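Local structure of GTN Reductase (Agrobacterium tumefaciens, 5N6G) at residues M21-R26 with L50-G55; N38-E43 with G362-P367; V95-H100 with E176-N181; F331-D336 with N348-P353. The protein is an FMN-containing ene-reductase of the Old Yellow Enzyme family, which probably reduces activated carbon-carbon double bonds with electrons from NADH or NADPH. One frame throughout, in Å; residues are numbered along the deposited sequence.

Contact 1 of 4, residues M21-R26 with L50-G55; sequences MAPLTR and LIVTEG. With FMN (flavin mononucleotide), chain B; 8OZ (2-Phenylacrylic acid), chain C.
Met21 and Ile51 pair as parallel strands, Met21 N donating to Leu50 O (2.8 Å) and Val52 N to Met21 O (2.9 Å), before residues 22-26 leave as a loop. Met21 is extended, its CG anti to the backbone N (chi1 177°), and lies alongside Ile51, SD 4.1 Å from CG2. Pro23 likewise runs beside Val52, CB against CG1, while Pro23 CA meets Val52 O in a CA-H...O contact. Farther on, water replaces direct pairing: one molecule donates to Ala22 O and Val52 O, and another joins Arg26 N to Glu54 OE1; Glu54 OE2 is bonded to Tyr42 OH. Both segments bind the flavin. Thr25 N donates to FMN N5 at 2.8 Å, nearly straight at 165°, and FMN O4 is gripped twice, by Thr25 OG1 at 2.7 Å and Gly55 N at 3.1 Å. Pro23 O accepts from the ribityl O2' of FMN, and Thr25 OG1 also touches 2-phenylacrylic acid, 3.3 Å from its atom C. Strands 19-21 and 50-57 are the first two of the TIM barrel: 50-57 is bonded to 94-99 beyond, Met21 and Leu24 pack on Tyr41 of helix 36-43, and helix 329-333 covers both through Phe331 and Ile332.

Contact 2 of 4, residues N38-E43 with G362-P367; sequences NATYYE and GYTDYP
An aromatic stack between Tyr41 and Tyr363 fastens the loop near the C terminus onto helix 36-43, at a buried site about 20 Å from the centre of the chain. The two rings form an offset stack, centroids 4.2 Å apart and planes at 18°, but their long directions cross at about a right angle. Tyr363 lays its CE1 over the centre of the Tyr41 ring, with Tyr41 CG 3.4 Å from that atom. Tyr41 in turn places its CB over the Tyr363 face, 3.9 Å from the centroid, in a CH-pi contact. Tyr363 has CG anti to its backbone N (chi1 -173°), which carries the ring along the helix side until its hydroxyl reaches Asn38, one turn earlier. There Asn38 ND2 donates to Tyr363 OH at 2.8 Å with a bent N-H...O angle of 146°; amide and ring stand almost perpendicular, and the hydroxyl lies somewhat out of the amide plane. Asn38 is itself held by Ser29, Asn35 and the carbonyl of Arg28, which should fix the orientation of its amide. Beyond the rings, Thr364 CG2 touches Tyr41 CB (3.8 Å) and, methyl to methyl, Thr40 CG2 (3.9 Å). Tyr41 OH receives a hydrogen bond from Arg26, whose guanidinium also reaches Gly362 O, so the loop after strand 19-21 shares this junction. Helix 74-89 packs on Asn38 through Ile83, whereas Tyr366, farther along the loop, leans on Ile332 and Ala333 of helix 329-333.

Contact 3 of 4, residues V95-H100 with E176-N181; sequences VAQIWH and EIHAAN. With FMN (flavin mononucleotide), chain B; 8OZ (2-Phenylacrylic acid), chain C.
Gln97 and His178 both hold CG anti to the backbone N (chi1 -172° and -161°), which sends the glutamine amide and the imidazole into the flavin site, one stacked on the other. Gln97 NE2 sits over one His178 face, offset toward the rim, with the two planes 22° apart. That amide reads the pyrimidine edge of FMN: FMN N3 donates to Gln97 OE1 at 2.9 Å, and Gln97 NE2 donates to FMN O2, also at 2.9 Å and almost straight. Glu176 lies beside Gln97, but the bond from Gln97 NE2 to its OE2 is weak; the other carboxylate oxygen is bonded to His265. Trp99 joins the His178 ring by an offset stack of its five-membered ring, centroids 4.5 Å apart. Its CZ2 comes within 3.2 Å of atom C of 2-phenylacrylic acid. One carboxylate oxygen of that ligand, atom O, is gripped by two donors, His178 NE2 at 2.9 Å and Asn181 ND2 at 2.8 Å, which probably stabilises negative charge there. Ala180 N donates a long bond (3.3 Å) to His178 ND1 near the ring plane, which probably helps set the ring's rotation. This paired donor site over the flavin is characteristic of Old Yellow Enzymes. Beneath it the parallel strands are stitched by Glu176 N to Ala96 O, Ile98 N to Glu176 O and His178 N to Ile98 O. Strands 50-57 and 227-231 flank the pair in the barrel, and helix 204-222 covers Ile98 and Ile177 on the outer face.

Contact 4 of 4, residues F331-D336 with N348-P353; sequences FIANPD and NAPNQP
Asn348 meets Ala333, the last residue of helix 329-333, from its CB outward: CB lies 3.2 Å from Ala333 O, CG passes the same oxygen, and Asn348 ND2 donates to Ala333 O at 2.9 Å. The CG sits beside the backbone N (chi1 -61°), a placement that points ND2 at the end of this carbonyl; the acceptor lies in the amide plane and the N-H points at it with an angle of 161°. The Ala333 carbonyl is thus satisfied by a side chain where the helical bonding stops. Asn348 ND2 has a second acceptor in Pro367 O, and the C-terminal loop is thereby tied to the same amide. Asn334, the first residue to leave helical geometry, answers with its own amide against the Asn348 backbone. Its OD1 accepts from Asn348 N at 2.8 Å on a lone pair in the carbonyl plane, and its ND2 donates to Asn348 O at 3.2 Å and also bonds Ala330 O. One side-chain amide thus binds both the N-H and the C=O of a single residue, and the two asparagine amide planes are only 9° apart. An apolar patch adjoins this polar network: Ala333 CB packs on Pro350, 4.1 Å from its CG and 3.7 Å from its N. The contact joins the end of helix 329-333 to the loop following helix 337-343. Arg340 of the latter helix packs on both asparagines, while Arg45, shortly after helix 36-43, bonds the carbonyls of Phe331 and Ile332.

In the fold
From the N terminus, contact 1 closes the first beta-alpha-beta crossover, joining the end of strand 19-21 to strand 50-57 around helix 36-43. That helix holds the first segment of contact 2, whose partner lies over 300 residues later, so contacts 1 and 2 cross along the chain. Contact 3 joins strands 94-99 and 174-178 and follows contact 1 in series; both reach one barrel sheet and the flavin. Contact 4 closes a short loop around helix 337-343. Contacts 3 and 4 both fall within the long span of contact 2, which brings the C-terminal loop back to the first helix and touches contact 4 through Tyr366 and Pro367.

Contact 1 of 4, residues M21-R26 with L50-G55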
# COMPACT_ATOMS: atom_id res chain seq x y z
N MET A 21 8.90 4.60 -5.55
CA MET A 21 7.62 4.77 -6.24
C MET A 21 6.50 4.26 -5.33
O MET A 21 6.41 3.05 -5.04
CB MET A 21 7.61 4.05 -7.58
CG MET A 21 6.27 4.14 -8.29
SD MET A 21 6.38 3.43 -9.93
CE MET A 21 4.64 3.31 -10.39
N ALA A 22 5.67 5.18 -4.86
CA ALA A 22 4.56 4.83 -3.99
C ALA A 22 3.54 3.96 -4.74
O ALA A 22 3.46 3.98 -5.97
CB ALA A 22 3.87 6.08 -3.48
N PRO A 23 2.74 3.20 -3.99
CA PRO A 23 1.73 2.34 -4.63
C PRO A 23 0.64 3.19 -5.28
O PRO A 23 0.14 4.14 -4.68
CB PRO A 23 1.16 1.53 -3.47
CG PRO A 23 1.44 2.38 -2.23
CD PRO A 23 2.76 3.05 -2.53
N LEU A 24 0.29 2.85 -6.52
CA LEU A 24 -0.67 3.64 -7.28
C LEU A 24 -1.62 2.73 -8.06
O LEU A 24 -1.27 2.23 -9.13
CB LEU A 24 0.06 4.57 -8.24
CG LEU A 24 0.98 5.60 -7.59
CD1 LEU A 24 2.05 6.03 -8.60
CD2 LEU A 24 0.15 6.77 -7.11
N THR A 25 -2.85 2.59 -7.56
CA THR A 25 -3.93 1.93 -8.29
C THR A 25 -4.25 2.67 -9.58
O THR A 25 -4.52 3.88 -9.59
CB THR A 25 -5.17 1.88 -7.39
OG1 THR A 25 -4.90 1.01 -6.28
CG2 THR A 25 -6.40 1.34 -8.12
N ARG A 26 -4.20 1.94 -10.70
CA ARG A 26 -4.48 2.54 -12.00
C ARG A 26 -5.61 1.86 -12.76
O ARG A 26 -6.01 2.38 -13.80
CB ARG A 26 -3.21 2.53 -12.89
CG ARG A 26 -1.91 3.01 -12.19
CD ARG A 26 -1.98 4.45 -11.70
NE ARG A 26 -2.37 5.36 -12.77
CZ ARG A 26 -1.53 5.89 -13.66
NH1 ARG A 26 -0.23 5.65 -13.59
NH2 ARG A 26 -1.99 6.67 -14.60
N LEU A 50 13.15 1.75 -5.20
CA LEU A 50 12.19 0.69 -4.93
C LEU A 50 10.86 1.08 -5.56
O LEU A 50 10.42 2.23 -5.41
CB LEU A 50 12.03 0.47 -3.42
CG LEU A 50 11.06 -0.60 -2.97
CD1 LEU A 50 11.55 -1.97 -3.40
CD2 LEU A 50 10.93 -0.54 -1.48
N ILE A 51 10.22 0.13 -6.26
CA ILE A 51 8.85 0.28 -6.69
C ILE A 51 7.96 -0.48 -5.72
O ILE A 51 8.22 -1.66 -5.45
CB ILE A 51 8.65 -0.28 -8.11
CG1 ILE A 51 9.39 0.58 -9.14
CG2 ILE A 51 7.16 -0.36 -8.44
CD1 ILE A 51 9.42 -0.02 -10.54
N VAL A 52 6.92 0.18 -5.21
CA VAL A 52 5.80 -0.51 -4.56
C VAL A 52 4.69 -0.58 -5.59
O VAL A 52 4.30 0.46 -6.15
CB VAL A 52 5.33 0.21 -3.28
CG1 VAL A 52 4.26 -0.60 -2.59
CG2 VAL A 52 6.52 0.47 -2.35
N THR A 53 4.20 -1.79 -5.85
CA THR A 53 3.15 -1.90 -6.85
C THR A 53 1.88 -1.23 -6.37
O THR A 53 1.65 -1.03 -5.17
CB THR A 53 2.79 -3.36 -7.18
OG1 THR A 53 2.18 -4.00 -6.04
CG2 THR A 53 3.98 -4.18 -7.63
N GLU A 54 1.00 -0.96 -7.32
CA GLU A 54 -0.42 -0.75 -7.03
C GLU A 54 -0.91 -1.83 -6.07
O GLU A 54 -0.43 -2.96 -6.09
CB GLU A 54 -1.24 -0.81 -8.32
CG GLU A 54 -1.25 -2.16 -9.04
CD GLU A 54 -1.43 -2.02 -10.55
OE1 GLU A 54 -2.59 -1.88 -11.03
OE2 GLU A 54 -0.41 -2.06 -11.27
N GLY A 55 -1.90 -1.50 -5.26
CA GLY A 55 -2.48 -2.51 -4.41
C GLY A 55 -2.90 -3.72 -5.22
O GLY A 55 -3.51 -3.58 -6.29
N1 FMN B . -2.03 4.27 -1.83
C2 FMN B . -1.89 2.93 -1.54
O2 FMN B . -1.45 2.54 -0.43
N3 FMN B . -2.20 1.99 -2.50
C4 FMN B . -2.70 2.26 -3.76
O4 FMN B . -2.90 1.35 -4.56
C4A FMN B . -2.88 3.67 -4.04
N5 FMN B . -3.32 4.01 -5.23
C5A FMN B . -3.34 5.35 -5.54
C6 FMN B . -3.69 5.73 -6.84
C7 FMN B . -3.62 7.05 -7.24
C7M FMN B . -3.98 7.40 -8.66
C8 FMN B . -3.18 8.03 -6.34
C8M FMN B . -3.03 9.47 -6.77
C9 FMN B . -2.85 7.67 -5.04
C9A FMN B . -2.92 6.34 -4.64
N10 FMN B . -2.47 5.92 -3.37
C10 FMN B . -2.47 4.60 -3.03
C1' FMN B . -1.85 6.92 -2.49
C2' FMN B . -0.41 7.19 -2.92
O2' FMN B . 0.40 6.03 -2.73
C3' FMN B . 0.23 8.36 -2.17
O3' FMN B . 0.15 8.13 -0.76
C4' FMN B . -0.42 9.71 -2.47
O4' FMN B . -0.49 9.92 -3.88
C5' FMN B . 0.29 10.86 -1.78
O5' FMN B . 1.65 10.98 -2.26
P FMN B . 2.16 12.10 -3.31
O1P FMN B . 1.94 13.43 -2.62
O2P FMN B . 1.25 11.96 -4.53
O3P FMN B . 3.58 11.76 -3.56
C4 8OZ C . -7.07 5.42 -5.22
C5 8OZ C . -8.07 4.76 -5.89
C6 8OZ C . -8.40 3.48 -5.53
C7 8OZ C . -7.72 2.84 -4.51
C8 8OZ C . -5.53 3.47 -1.55
C 8OZ C . -5.50 1.51 -3.03
O 8OZ C . -4.75 2.97 -0.77
C1 8OZ C . -5.88 2.76 -2.82
C2 8OZ C . -6.69 3.49 -3.84
C3 8OZ C . -6.38 4.80 -4.20
O1 8OZ C . -6.12 4.61 -1.32
O HOH W 1 2.80 2.01 -7.85
O HOH W 2 -4.67 -1.42 -7.55
O HOH W 3 -4.81 -1.00 -10.25

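Contact 2 of 4, residues N38-E43 with G362-P367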
# COMPACT_ATOMS: atom_id res chain seq x y z
N ASN A 38 0.92 -3.04 -18.66
CA ASN A 38 1.34 -2.91 -17.27
C ASN A 38 2.85 -3.10 -17.14
O ASN A 38 3.52 -2.41 -16.36
CB ASN A 38 0.64 -3.94 -16.39
CG ASN A 38 -0.89 -3.85 -16.40
OD1 ASN A 38 -1.57 -4.88 -16.24
ND2 ASN A 38 -1.43 -2.67 -16.55
N ALA A 39 3.40 -4.05 -17.92
CA ALA A 39 4.84 -4.30 -17.85
C ALA A 39 5.62 -3.10 -18.36
O ALA A 39 6.63 -2.71 -17.76
CB ALA A 39 5.21 -5.55 -18.63
N THR A 40 5.17 -2.49 -19.45
CA THR A 40 5.86 -1.30 -19.94
C THR A 40 5.86 -0.21 -18.88
O THR A 40 6.89 0.43 -18.64
CB THR A 40 5.17 -0.83 -21.22
OG1 THR A 40 5.27 -1.87 -22.18
CG2 THR A 40 5.79 0.47 -21.77
N TYR A 41 4.71 0.01 -18.26
CA TYR A 41 4.56 1.06 -17.26
C TYR A 41 5.57 0.91 -16.13
O TYR A 41 6.23 1.89 -15.74
CB TYR A 41 3.14 1.02 -16.72
CG TYR A 41 2.82 1.78 -15.45
CD1 TYR A 41 2.73 3.16 -15.45
CD2 TYR A 41 2.53 1.11 -14.28
CE1 TYR A 41 2.38 3.85 -14.28
CE2 TYR A 41 2.17 1.78 -13.12
CZ TYR A 41 2.10 3.15 -13.15
OH TYR A 41 1.71 3.82 -12.02
N TYR A 42 5.68 -0.29 -15.56
CA TYR A 42 6.61 -0.47 -14.45
C TYR A 42 8.06 -0.42 -14.93
O TYR A 42 8.93 0.14 -14.24
CB TYR A 42 6.34 -1.77 -13.70
CG TYR A 42 5.15 -1.67 -12.78
CD1 TYR A 42 5.21 -0.90 -11.63
CD2 TYR A 42 3.96 -2.34 -13.06
CE1 TYR A 42 4.11 -0.81 -10.76
CE2 TYR A 42 2.88 -2.25 -12.20
CZ TYR A 42 2.96 -1.48 -11.06
OH TYR A 42 1.87 -1.40 -10.19
N GLU A 43 8.35 -0.97 -16.11
CA GLU A 43 9.72 -0.96 -16.61
C GLU A 43 10.20 0.46 -16.86
O GLU A 43 11.39 0.75 -16.69
CB GLU A 43 9.81 -1.81 -17.89
CG GLU A 43 9.61 -3.32 -17.61
CD GLU A 43 9.28 -4.15 -18.86
OE1 GLU A 43 9.20 -3.58 -19.97
OE2 GLU A 43 9.11 -5.38 -18.72
N GLY A 362 -2.00 8.77 -20.58
CA GLY A 362 -1.88 9.07 -19.16
C GLY A 362 -1.33 7.94 -18.32
O GLY A 362 -1.51 7.93 -17.10
N TYR A 363 -0.63 7.00 -18.95
CA TYR A 363 -0.12 5.81 -18.27
C TYR A 363 1.31 5.55 -18.72
O TYR A 363 2.25 5.70 -17.93
CB TYR A 363 -1.04 4.63 -18.58
CG TYR A 363 -0.77 3.35 -17.84
CD1 TYR A 363 -0.75 3.28 -16.46
CD2 TYR A 363 -0.60 2.17 -18.54
CE1 TYR A 363 -0.52 2.09 -15.81
CE2 TYR A 363 -0.38 0.97 -17.90
CZ TYR A 363 -0.33 0.93 -16.53
OH TYR A 363 -0.13 -0.26 -15.87
N THR A 364 1.49 5.18 -19.98
CA THR A 364 2.81 4.89 -20.52
C THR A 364 3.32 5.96 -21.47
O THR A 364 4.42 5.81 -22.04
CB THR A 364 2.80 3.55 -21.23
OG1 THR A 364 1.68 3.52 -22.12
CG2 THR A 364 2.69 2.39 -20.26
N ASP A 365 2.57 7.04 -21.69
CA ASP A 365 2.96 8.03 -22.68
C ASP A 365 3.45 9.33 -22.07
O ASP A 365 3.58 10.33 -22.78
CB ASP A 365 1.81 8.31 -23.65
CG ASP A 365 0.64 9.01 -22.99
OD1 ASP A 365 0.57 9.01 -21.74
OD2 ASP A 365 -0.19 9.57 -23.73
N TYR A 366 3.70 9.37 -20.76
CA TYR A 366 4.41 10.52 -20.23
C TYR A 366 5.87 10.45 -20.65
O TYR A 366 6.51 9.41 -20.48
CB TYR A 366 4.33 10.56 -18.73
CG TYR A 366 3.02 10.92 -18.10
CD1 TYR A 366 2.68 12.24 -17.87
CD2 TYR A 366 2.15 9.93 -17.63
CE1 TYR A 366 1.50 12.58 -17.23
CE2 TYR A 366 0.97 10.26 -16.98
CZ TYR A 366 0.64 11.60 -16.79
OH TYR A 366 -0.53 11.96 -16.13
N PRO A 367 6.45 11.53 -21.15
CA PRO A 367 7.80 11.46 -21.71
C PRO A 367 8.89 11.49 -20.66
O PRO A 367 8.78 12.12 -19.60
CB PRO A 367 7.87 12.71 -22.60
CG PRO A 367 6.97 13.67 -21.93
CD PRO A 367 5.83 12.85 -21.38

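Contact 3 of 4, residues V95-H100 with E176-N181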
# COMPACT_ATOMS: atom_id res chain seq x y z
N VAL A 95 8.43 -4.49 -4.78
CA VAL A 95 7.66 -5.22 -3.79
C VAL A 95 6.18 -5.10 -4.14
O VAL A 95 5.71 -4.08 -4.65
CB VAL A 95 7.92 -4.73 -2.36
CG1 VAL A 95 9.37 -5.01 -1.96
CG2 VAL A 95 7.59 -3.26 -2.22
N ALA A 96 5.44 -6.16 -3.85
CA ALA A 96 4.00 -6.20 -4.11
C ALA A 96 3.24 -5.66 -2.91
O ALA A 96 3.47 -6.11 -1.78
CB ALA A 96 3.55 -7.63 -4.38
N GLN A 97 2.34 -4.70 -3.15
CA GLN A 97 1.51 -4.18 -2.07
C GLN A 97 0.30 -5.11 -1.93
O GLN A 97 -0.69 -4.95 -2.63
CB GLN A 97 1.06 -2.74 -2.31
CG GLN A 97 0.37 -2.23 -1.05
CD GLN A 97 -0.32 -0.89 -1.16
OE1 GLN A 97 -1.15 -0.65 -2.03
NE2 GLN A 97 -0.02 -0.03 -0.21
N ILE A 98 0.38 -6.06 -1.00
CA ILE A 98 -0.66 -7.08 -0.91
C ILE A 98 -1.83 -6.53 -0.09
O ILE A 98 -1.65 -5.94 0.98
CB ILE A 98 -0.09 -8.40 -0.35
CG1 ILE A 98 0.49 -8.26 1.06
CG2 ILE A 98 0.95 -8.97 -1.36
CD1 ILE A 98 0.96 -9.63 1.64
N TRP A 99 -3.03 -6.70 -0.62
CA TRP A 99 -4.16 -5.86 -0.28
C TRP A 99 -5.40 -6.69 0.06
O TRP A 99 -5.66 -7.71 -0.56
CB TRP A 99 -4.46 -5.00 -1.48
CG TRP A 99 -5.35 -3.82 -1.33
CD1 TRP A 99 -5.74 -3.18 -0.18
CD2 TRP A 99 -5.92 -3.08 -2.41
NE1 TRP A 99 -6.52 -2.09 -0.50
CE2 TRP A 99 -6.65 -2.01 -1.86
CE3 TRP A 99 -5.87 -3.23 -3.80
CZ2 TRP A 99 -7.31 -1.09 -2.66
CZ3 TRP A 99 -6.52 -2.34 -4.59
CH2 TRP A 99 -7.25 -1.28 -4.02
N HIS A 100 -6.15 -6.22 1.04
CA HIS A 100 -7.52 -6.66 1.27
C HIS A 100 -8.32 -5.41 1.60
O HIS A 100 -8.00 -4.71 2.57
CB HIS A 100 -7.63 -7.71 2.39
CG HIS A 100 -8.95 -8.41 2.43
ND1 HIS A 100 -10.15 -7.75 2.51
CD2 HIS A 100 -9.24 -9.73 2.39
CE1 HIS A 100 -11.13 -8.64 2.49
NE2 HIS A 100 -10.60 -9.85 2.43
N GLU A 176 4.84 -5.31 0.56
CA GLU A 176 4.36 -4.28 1.47
C GLU A 176 2.93 -4.65 1.86
O GLU A 176 2.05 -4.69 1.01
CB GLU A 176 4.39 -2.89 0.82
CG GLU A 176 3.81 -1.80 1.71
CD GLU A 176 3.94 -0.40 1.13
OE1 GLU A 176 5.03 0.24 1.24
OE2 GLU A 176 2.92 0.08 0.58
N ILE A 177 2.71 -4.90 3.14
CA ILE A 177 1.35 -5.15 3.61
C ILE A 177 0.59 -3.83 3.59
O ILE A 177 1.00 -2.86 4.23
CB ILE A 177 1.36 -5.77 5.01
CG1 ILE A 177 1.98 -7.16 5.00
CG2 ILE A 177 -0.03 -5.84 5.56
CD1 ILE A 177 2.48 -7.62 6.38
N HIS A 178 -0.53 -3.78 2.87
CA HIS A 178 -1.38 -2.59 2.88
C HIS A 178 -2.16 -2.52 4.18
O HIS A 178 -3.18 -3.20 4.34
CB HIS A 178 -2.33 -2.59 1.69
CG HIS A 178 -2.90 -1.25 1.38
ND1 HIS A 178 -3.01 -0.24 2.31
CD2 HIS A 178 -3.37 -0.74 0.21
CE1 HIS A 178 -3.51 0.84 1.74
NE2 HIS A 178 -3.75 0.56 0.47
N ALA A 179 -1.71 -1.68 5.11
CA ALA A 179 -2.40 -1.52 6.38
C ALA A 179 -2.81 -0.08 6.57
O ALA A 179 -2.84 0.44 7.69
CB ALA A 179 -1.53 -1.99 7.54
N ALA A 180 -3.17 0.57 5.47
CA ALA A 180 -3.39 1.99 5.39
C ALA A 180 -4.74 2.29 4.72
O ALA A 180 -5.49 1.39 4.33
CB ALA A 180 -2.24 2.68 4.64
N ASN A 181 -5.06 3.57 4.68
CA ASN A 181 -6.13 4.16 3.88
C ASN A 181 -7.49 3.49 4.04
O ASN A 181 -8.28 3.41 3.10
CB ASN A 181 -5.73 4.20 2.41
CG ASN A 181 -4.49 5.03 2.20
OD1 ASN A 181 -4.22 5.96 2.96
ND2 ASN A 181 -3.72 4.70 1.19
N1 FMN B . -2.03 4.27 -1.83
C2 FMN B . -1.89 2.93 -1.54
O2 FMN B . -1.45 2.54 -0.43
N3 FMN B . -2.20 1.99 -2.50
C4 FMN B . -2.70 2.26 -3.76
O4 FMN B . -2.90 1.35 -4.56
C4A FMN B . -2.88 3.67 -4.04
N5 FMN B . -3.32 4.01 -5.23
C5A FMN B . -3.34 5.35 -5.54
C6 FMN B . -3.69 5.73 -6.84
C7 FMN B . -3.62 7.05 -7.24
C7M FMN B . -3.98 7.40 -8.66
C8 FMN B . -3.18 8.03 -6.34
C8M FMN B . -3.03 9.47 -6.77
C9 FMN B . -2.85 7.67 -5.04
C9A FMN B . -2.92 6.34 -4.64
N10 FMN B . -2.47 5.92 -3.37
C10 FMN B . -2.47 4.60 -3.03
C1' FMN B . -1.85 6.92 -2.49
C2' FMN B . -0.41 7.19 -2.92
O2' FMN B . 0.40 6.03 -2.73
C3' FMN B . 0.23 8.36 -2.17
O3' FMN B . 0.15 8.13 -0.76
C4' FMN B . -0.42 9.71 -2.47
O4' FMN B . -0.49 9.92 -3.88
C5' FMN B . 0.29 10.86 -1.78
O5' FMN B . 1.65 10.98 -2.26
P FMN B . 2.16 12.10 -3.31
O1P FMN B . 1.94 13.43 -2.62
O2P FMN B . 1.25 11.96 -4.53
O3P FMN B . 3.58 11.76 -3.56
C4 8OZ C . -7.07 5.42 -5.22
C5 8OZ C . -8.07 4.76 -5.89
C6 8OZ C . -8.40 3.48 -5.53
C7 8OZ C . -7.72 2.84 -4.51
C8 8OZ C . -5.53 3.47 -1.55
C 8OZ C . -5.50 1.51 -3.03
O 8OZ C . -4.75 2.97 -0.77
C1 8OZ C . -5.88 2.76 -2.82
C2 8OZ C . -6.69 3.49 -3.84
C3 8OZ C . -6.38 4.80 -4.20
O1 8OZ C . -6.12 4.61 -1.32
O HOH W 4 -3.60 -5.67 3.06
O HOH W 5 -5.94 -3.76 4.54

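Contact 4 of 4, residues F331-D336 with N348-P353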
# COMPACT_ATOMS: atom_id res chain seq x y z
N PHE A 331 5.52 10.22 -9.73
CA PHE A 331 5.90 9.04 -10.51
C PHE A 331 4.88 8.69 -11.58
O PHE A 331 5.25 8.12 -12.62
CB PHE A 331 6.15 7.84 -9.58
CG PHE A 331 7.61 7.56 -9.36
CD1 PHE A 331 8.42 7.23 -10.43
CD2 PHE A 331 8.16 7.63 -8.10
CE1 PHE A 331 9.76 6.98 -10.26
CE2 PHE A 331 9.51 7.37 -7.91
CZ PHE A 331 10.30 7.05 -8.99
N ILE A 332 3.60 9.02 -11.39
CA ILE A 332 2.64 8.88 -12.49
C ILE A 332 3.17 9.60 -13.72
O ILE A 332 3.18 9.06 -14.83
CB ILE A 332 1.26 9.42 -12.09
CG1 ILE A 332 0.63 8.51 -11.05
CG2 ILE A 332 0.35 9.56 -13.33
CD1 ILE A 332 -0.70 9.03 -10.51
N ALA A 333 3.63 10.83 -13.53
CA ALA A 333 3.89 11.72 -14.65
C ALA A 333 5.34 11.74 -15.11
O ALA A 333 5.62 12.32 -16.15
CB ALA A 333 3.46 13.15 -14.28
N ASN A 334 6.25 11.14 -14.35
CA ASN A 334 7.69 11.25 -14.61
C ASN A 334 8.30 9.86 -14.49
O ASN A 334 8.73 9.45 -13.40
CB ASN A 334 8.35 12.22 -13.64
CG ASN A 334 7.85 13.61 -13.82
OD1 ASN A 334 8.32 14.33 -14.69
ND2 ASN A 334 6.85 13.99 -13.01
N PRO A 335 8.36 9.12 -15.59
CA PRO A 335 8.96 7.78 -15.50
C PRO A 335 10.40 7.83 -15.03
O PRO A 335 10.83 6.98 -14.24
CB PRO A 335 8.81 7.24 -16.93
CG PRO A 335 8.66 8.44 -17.80
CD PRO A 335 7.93 9.45 -16.96
N ASP A 336 11.15 8.82 -15.50
CA ASP A 336 12.54 9.03 -15.08
C ASP A 336 12.64 10.09 -13.99
O ASP A 336 13.49 10.98 -14.04
CB ASP A 336 13.40 9.42 -16.28
CG ASP A 336 12.92 10.66 -17.00
OD1 ASP A 336 11.77 11.10 -16.81
OD2 ASP A 336 13.71 11.21 -17.80
N ASN A 348 7.16 16.74 -15.39
CA ASN A 348 5.87 16.74 -16.05
C ASN A 348 4.77 16.85 -15.00
O ASN A 348 4.91 16.36 -13.88
CB ASN A 348 5.63 15.45 -16.83
CG ASN A 348 6.64 15.21 -17.93
OD1 ASN A 348 7.01 16.11 -18.69
ND2 ASN A 348 7.06 13.96 -18.06
N ALA A 349 3.64 17.46 -15.39
CA ALA A 349 2.48 17.58 -14.52
C ALA A 349 1.55 16.36 -14.68
O ALA A 349 1.29 15.92 -15.81
CB ALA A 349 1.69 18.85 -14.85
N PRO A 350 1.02 15.80 -13.59
CA PRO A 350 0.10 14.67 -13.73
C PRO A 350 -1.24 15.10 -14.32
O PRO A 350 -1.72 16.21 -14.08
CB PRO A 350 -0.07 14.15 -12.29
CG PRO A 350 0.93 14.87 -11.48
CD PRO A 350 1.22 16.15 -12.18
N ASN A 351 -1.85 14.19 -15.08
CA ASN A 351 -3.17 14.39 -15.67
C ASN A 351 -4.18 13.56 -14.88
O ASN A 351 -4.36 12.36 -15.12
CB ASN A 351 -3.16 14.00 -17.15
CG ASN A 351 -4.50 14.24 -17.83
OD1 ASN A 351 -5.23 13.29 -18.12
ND2 ASN A 351 -4.82 15.50 -18.08
N GLN A 352 -4.85 14.21 -13.92
CA GLN A 352 -5.76 13.48 -13.03
C GLN A 352 -6.85 12.70 -13.77
O GLN A 352 -7.18 11.59 -13.33
CB GLN A 352 -6.40 14.45 -12.03
CG GLN A 352 -7.04 13.76 -10.83
CD GLN A 352 -8.44 13.24 -11.11
OE1 GLN A 352 -9.12 13.70 -12.03
NE2 GLN A 352 -8.88 12.27 -10.31
N PRO A 353 -7.43 13.20 -14.86
CA PRO A 353 -8.50 12.45 -15.54
C PRO A 353 -8.08 11.09 -16.07
O PRO A 353 -8.96 10.28 -16.38
CB PRO A 353 -8.91 13.38 -16.69
CG PRO A 353 -8.56 14.74 -16.21
CD PRO A 353 -7.31 14.58 -15.38